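Local coordinates for uncharacterized protein (Corynebacterium diphtheriae, PDB 3V7B) that is of unknown function but belongs to the DUF2020 family, which is probably related in fold to the Mog1p and PsbP proteins, at residues 9-12 and 13-16; 51-54 and 55-59. One frame throughout, in Å; residues are numbered along the deposited sequence.

Contact 1, in the N-terminal loop, is a surface contact with the buried Ala-14 at its inner side; contact 2, in the loop joining strands 46-50 and 57-61, is partly buried through Phe-53 and Ala-57. The two touch: Leu-10 packs on Phe-53, Pro-16 lies against Ala-57, and Leu-15 O accepts a weak hydrogen bond from Arg-52. Residues 9-16 start beside the loop of contact 2, turn at helix 79-89 and come back along strand 69-75 to strand 57-61. Their chemistry differs. Contact 1 combines a backbone hydrogen bond, a water bridge and a carboxylate stacked on a ring; contact 2 has no hydrogen bond across its segments and relies on van der Waals packing.

Contact 1 of 2, residues 9-12 and 13-16; sequences ALPF and DALP
Asp-13 lays its side chain over one face of the Phe-12 ring. Its CB sits 3.8 Å from the ring centroid, almost on the normal, in a CH-pi contact, and the carboxylate runs out over the rim at CE1, its plane 7° from that of the phenyl. Asp-13 OD2 lies 3.8 Å from Phe-12 CZ, whereas OD1 turns back, 3.5 Å from both Pro-11 CB and Pro-11 CG. Both first torsions, 76° in Phe-12 and 56° in Asp-13, set CG between the backbone N and the carbonyl carbon, which brings the two groups face to face. Arg-84 makes a cation-pi contact with the same ring, and Trp-88 meets it edge-to-face, so the turn leans on helix 79-89.

The close-packed inner side belongs to Ala-14: its CB is 3.7 Å from Leu-10 CB, and its N donates a fairly straight hydrogen bond of 3.1 Å to Pro-11 O, entering from above the carbonyl plane. Pro-11 O also accepts from Arg-74 of strand 69-75. Toward the exposed Pro-11 the methyl packs more loosely: Pro-11 CD is 4.3 Å from Ala-14 CB. A water donates to both Phe-12 O (2.9 Å) and Ala-14 O (2.8 Å). With the Ala-14 N to Pro-11 O bond and helical-type backbone angles at Phe-12 and Asp-13, residues 11-14 form a type I beta turn.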
loop_
_atom_site.group_PDB
_atom_site.type_symbol
_atom_site.label_atom_id
_atom_site.label_comp_id
_atom_site.label_asym_id
_atom_site.label_seq_id
_atom_site.Cartn_x
_atom_site.Cartn_y
_atom_site.Cartn_z
ATOM N N ALA A 9 14.224 -6.187 -8.700
ATOM C CA ALA A 9 14.218 -7.587 -8.311
ATOM C C ALA A 9 14.044 -7.757 -6.805
ATOM O O ALA A 9 14.542 -8.700 -6.239
ATOM C CB ALA A 9 15.476 -8.290 -8.842
ATOM N N LEU A 10 13.349 -6.820 -6.142
ATOM C CA LEU A 10 13.140 -6.951 -4.697
ATOM C C LEU A 10 12.303 -8.184 -4.382
ATOM O O LEU A 10 11.412 -8.521 -5.159
ATOM C CB LEU A 10 12.455 -5.705 -4.089
ATOM C CG LEU A 10 13.402 -4.465 -3.992
ATOM C CD1 LEU A 10 12.626 -3.181 -3.618
ATOM C CD2 LEU A 10 14.571 -4.650 -3.029
ATOM N N PRO A 11 12.560 -8.839 -3.223
ATOM C CA PRO A 11 11.842 -10.045 -2.858
ATOM C C PRO A 11 10.367 -9.723 -2.473
ATOM O O PRO A 11 10.021 -8.551 -2.248
ATOM C CB PRO A 11 12.578 -10.524 -1.628
ATOM C CG PRO A 11 13.151 -9.277 -1.025
ATOM C CD PRO A 11 13.592 -8.499 -2.237
ATOM N N PHE A 12 9.547 -10.769 -2.427
ATOM C CA PHE A 12 8.076 -10.649 -2.123
ATOM C C PHE A 12 7.761 -9.850 -0.831
ATOM O O PHE A 12 6.682 -9.214 -0.712
ATOM C CB PHE A 12 7.427 -12.027 -2.020
ATOM C CG PHE A 12 7.713 -12.739 -0.749
ATOM C CD1 PHE A 12 8.986 -13.323 -0.531
ATOM C CD2 PHE A 12 6.791 -12.790 0.271
ATOM C CE1 PHE A 12 9.278 -13.921 0.682
ATOM C CE2 PHE A 12 7.070 -13.474 1.492
ATOM C CZ PHE A 12 8.306 -14.015 1.686
ATOM N N ASP A 13 8.687 -9.857 0.115
ATOM C CA ASP A 13 8.432 -9.283 1.445
ATOM C C ASP A 13 9.183 -7.931 1.630
ATOM O O ASP A 13 9.366 -7.495 2.732
ATOM C CB ASP A 13 8.799 -10.271 2.564
ATOM C CG ASP A 13 10.272 -10.769 2.494
ATOM O OD1 ASP A 13 11.029 -10.519 1.506
ATOM O OD2 ASP A 13 10.613 -11.499 3.434
ATOM N N ALA A 14 9.651 -7.321 0.523
ATOM C CA ALA A 14 10.265 -5.980 0.575
ATOM C C ALA A 14 9.263 -4.940 1.070
ATOM O O ALA A 14 8.047 -4.953 0.689
ATOM C CB ALA A 14 10.824 -5.534 -0.788
ATOM N N LEU A 15 9.771 -4.003 1.881
ATOM C CA LEU A 15 8.905 -2.955 2.372
ATOM C C LEU A 15 9.440 -1.608 1.871
ATOM O O LEU A 15 10.632 -1.440 1.744
ATOM C CB LEU A 15 8.868 -2.940 3.889
ATOM C CG LEU A 15 8.148 -4.119 4.537
ATOM C CD1 LEU A 15 8.392 -4.132 6.038
ATOM C CD2 LEU A 15 6.671 -3.997 4.251
ATOM N N PRO A 16 8.561 -0.631 1.623
ATOM C CA PRO A 16 8.988 0.721 1.190
ATOM C C PRO A 16 9.938 1.386 2.189
ATOM O O PRO A 16 9.711 1.287 3.388
ATOM C CB PRO A 16 7.699 1.481 1.152
ATOM C CG PRO A 16 6.641 0.433 0.980
ATOM C CD PRO A 16 7.101 -0.718 1.764
HETATM O O HOH W 1 6.868 -6.430 -1.435
#

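Contact 2 of 2, residues 51-54 and 55-59; sequences TRFD and TPACV
In the loop of a beta hairpin, where strand 46-50 at the sheet edge turns back into strand 57-61, Phe-53 folds its ring over against Ala-57. Phe-53 CD2 is 3.8 Å from Ala-57 CB, and Phe-53 CE2 is 4.0 Å from the same methyl, so one side of the ring carries this apolar contact. The methyl approaches obliquely. A first torsion of -56° places CG of Phe-53 beside its own backbone N and anti to the carbonyl carbon, directing the ring toward the start of the strand.

At the root of this side chain the packing is close: Phe-53 CB lies 3.1 Å from Thr-55 O. Phe-53 O and Thr-55 N are near each other, but the angle is too poor for a hydrogen bond, and no hydrogen bond links 51-54 to 55-59. The hairpin is paired farther along, where Ala-57 and Val-59 make backbone bonds with Asp-50 and Gly-48; Cys-58, between them, bonds to Val-71 on the next strand and is tied to Cys-28 by a disulfide.

Across the mouth of the loop, Thr-51 and Pro-56 meet through a light apolar contact, Thr-51 CG2 to Pro-56 CG at 4.1 Å. Pro-56 CD, in the same proline ring, also rests 3.7 Å from the backbone oxygen Asp-54 O. The side chain of Asp-54 stands on the exposed side: its carboxylate reaches away from Thr-55, with OD2 hydrogen-bonded to His-6 ND1, while its backbone N is hydrogen-bonded to Asp-7 OD1.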
loop_
_atom_site.group_PDB
_atom_site.type_symbol
_atom_site.label_atom_id
_atom_site.label_comp_id
_atom_site.label_asym_id
_atom_site.label_seq_id
_atom_site.Cartn_x
_atom_site.Cartn_y
_atom_site.Cartn_z
ATOM N N THR A 51 11.531 4.884 -5.009
ATOM C CA THR A 51 11.601 4.659 -6.443
ATOM C C THR A 51 12.324 3.360 -6.808
ATOM O O THR A 51 12.644 3.126 -8.002
ATOM C CB THR A 51 12.322 5.814 -7.129
ATOM O OG1 THR A 51 13.608 5.963 -6.536
ATOM C CG2 THR A 51 11.525 7.074 -6.935
ATOM N N ARG A 52 12.622 2.533 -5.807
ATOM C CA ARG A 52 13.088 1.136 -6.160
ATOM C C ARG A 52 12.074 0.337 -6.960
ATOM O O ARG A 52 12.440 -0.513 -7.799
ATOM C CB ARG A 52 13.545 0.348 -4.935
ATOM C CG ARG A 52 14.783 0.923 -4.313
ATOM C CD ARG A 52 15.170 0.179 -3.032
ATOM N NE ARG A 52 14.045 0.186 -2.093
ATOM C CZ ARG A 52 13.883 -0.692 -1.090
ATOM N NH1 ARG A 52 14.801 -1.634 -0.844
ATOM N NH2 ARG A 52 12.809 -0.638 -0.287
ATOM N N PHE A 53 10.825 0.686 -6.757
ATOM C CA PHE A 53 9.684 0.015 -7.417
ATOM C C PHE A 53 9.393 0.734 -8.718
ATOM O O PHE A 53 9.487 1.941 -8.746
ATOM C CB PHE A 53 8.505 0.040 -6.493
ATOM C CG PHE A 53 8.803 -0.583 -5.138
ATOM C CD1 PHE A 53 8.689 -1.957 -4.921
ATOM C CD2 PHE A 53 9.257 0.188 -4.121
ATOM C CE1 PHE A 53 9.012 -2.553 -3.657
ATOM C CE2 PHE A 53 9.560 -0.358 -2.856
ATOM C CZ PHE A 53 9.437 -1.724 -2.624
ATOM N N ASP A 54 9.019 -0.002 -9.755
ATOM C CA ASP A 54 8.662 0.645 -11.049
ATOM C C ASP A 54 7.649 1.788 -10.804
ATOM O O ASP A 54 7.821 2.921 -11.278
ATOM C CB ASP A 54 8.032 -0.337 -12.037
ATOM C CG ASP A 54 8.936 -1.516 -12.415
ATOM O OD1 ASP A 54 10.143 -1.510 -12.082
ATOM O OD2 ASP A 54 8.372 -2.442 -13.042
ATOM N N THR A 55 6.589 1.475 -10.051
ATOM C CA THR A 55 5.678 2.488 -9.529
ATOM C C THR A 55 6.143 2.819 -8.141
ATOM O O THR A 55 6.111 1.936 -7.251
ATOM C CB THR A 55 4.205 1.996 -9.475
ATOM O OG1 THR A 55 3.775 1.727 -10.815
ATOM C CG2 THR A 55 3.350 3.072 -8.872
ATOM N N PRO A 56 6.584 4.066 -7.916
ATOM C CA PRO A 56 7.117 4.319 -6.568
ATOM C C PRO A 56 6.153 4.024 -5.470
ATOM O O PRO A 56 4.989 4.327 -5.588
ATOM C CB PRO A 56 7.432 5.825 -6.595
ATOM C CG PRO A 56 7.695 6.116 -8.027
ATOM C CD PRO A 56 6.595 5.315 -8.701
ATOM N N ALA A 57 6.649 3.437 -4.394
ATOM C CA ALA A 57 5.897 3.253 -3.170
ATOM C C ALA A 57 5.781 4.603 -2.484
ATOM O O ALA A 57 6.684 5.425 -2.608
ATOM C CB ALA A 57 6.604 2.280 -2.284
ATOM N N CYS A 58 4.668 4.842 -1.795
ATOM C CA CYS A 58 4.420 6.149 -1.158
ATOM C C CYS A 58 4.171 5.870 0.335
ATOM O O CYS A 58 3.389 4.992 0.718
ATOM C CB CYS A 58 3.219 6.880 -1.755
ATOM S SG CYS A 58 3.440 7.296 -3.512
ATOM N N VAL A 59 4.810 6.670 1.166
ATOM C CA VAL A 59 4.643 6.530 2.628
ATOM C C VAL A 59 4.283 7.865 3.259
ATOM O O VAL A 59 4.831 8.900 2.875
ATOM C CB VAL A 59 5.913 6.055 3.262
ATOM C CG1 VAL A 59 5.657 5.745 4.765
ATOM C CG2 VAL A 59 6.432 4.810 2.541
#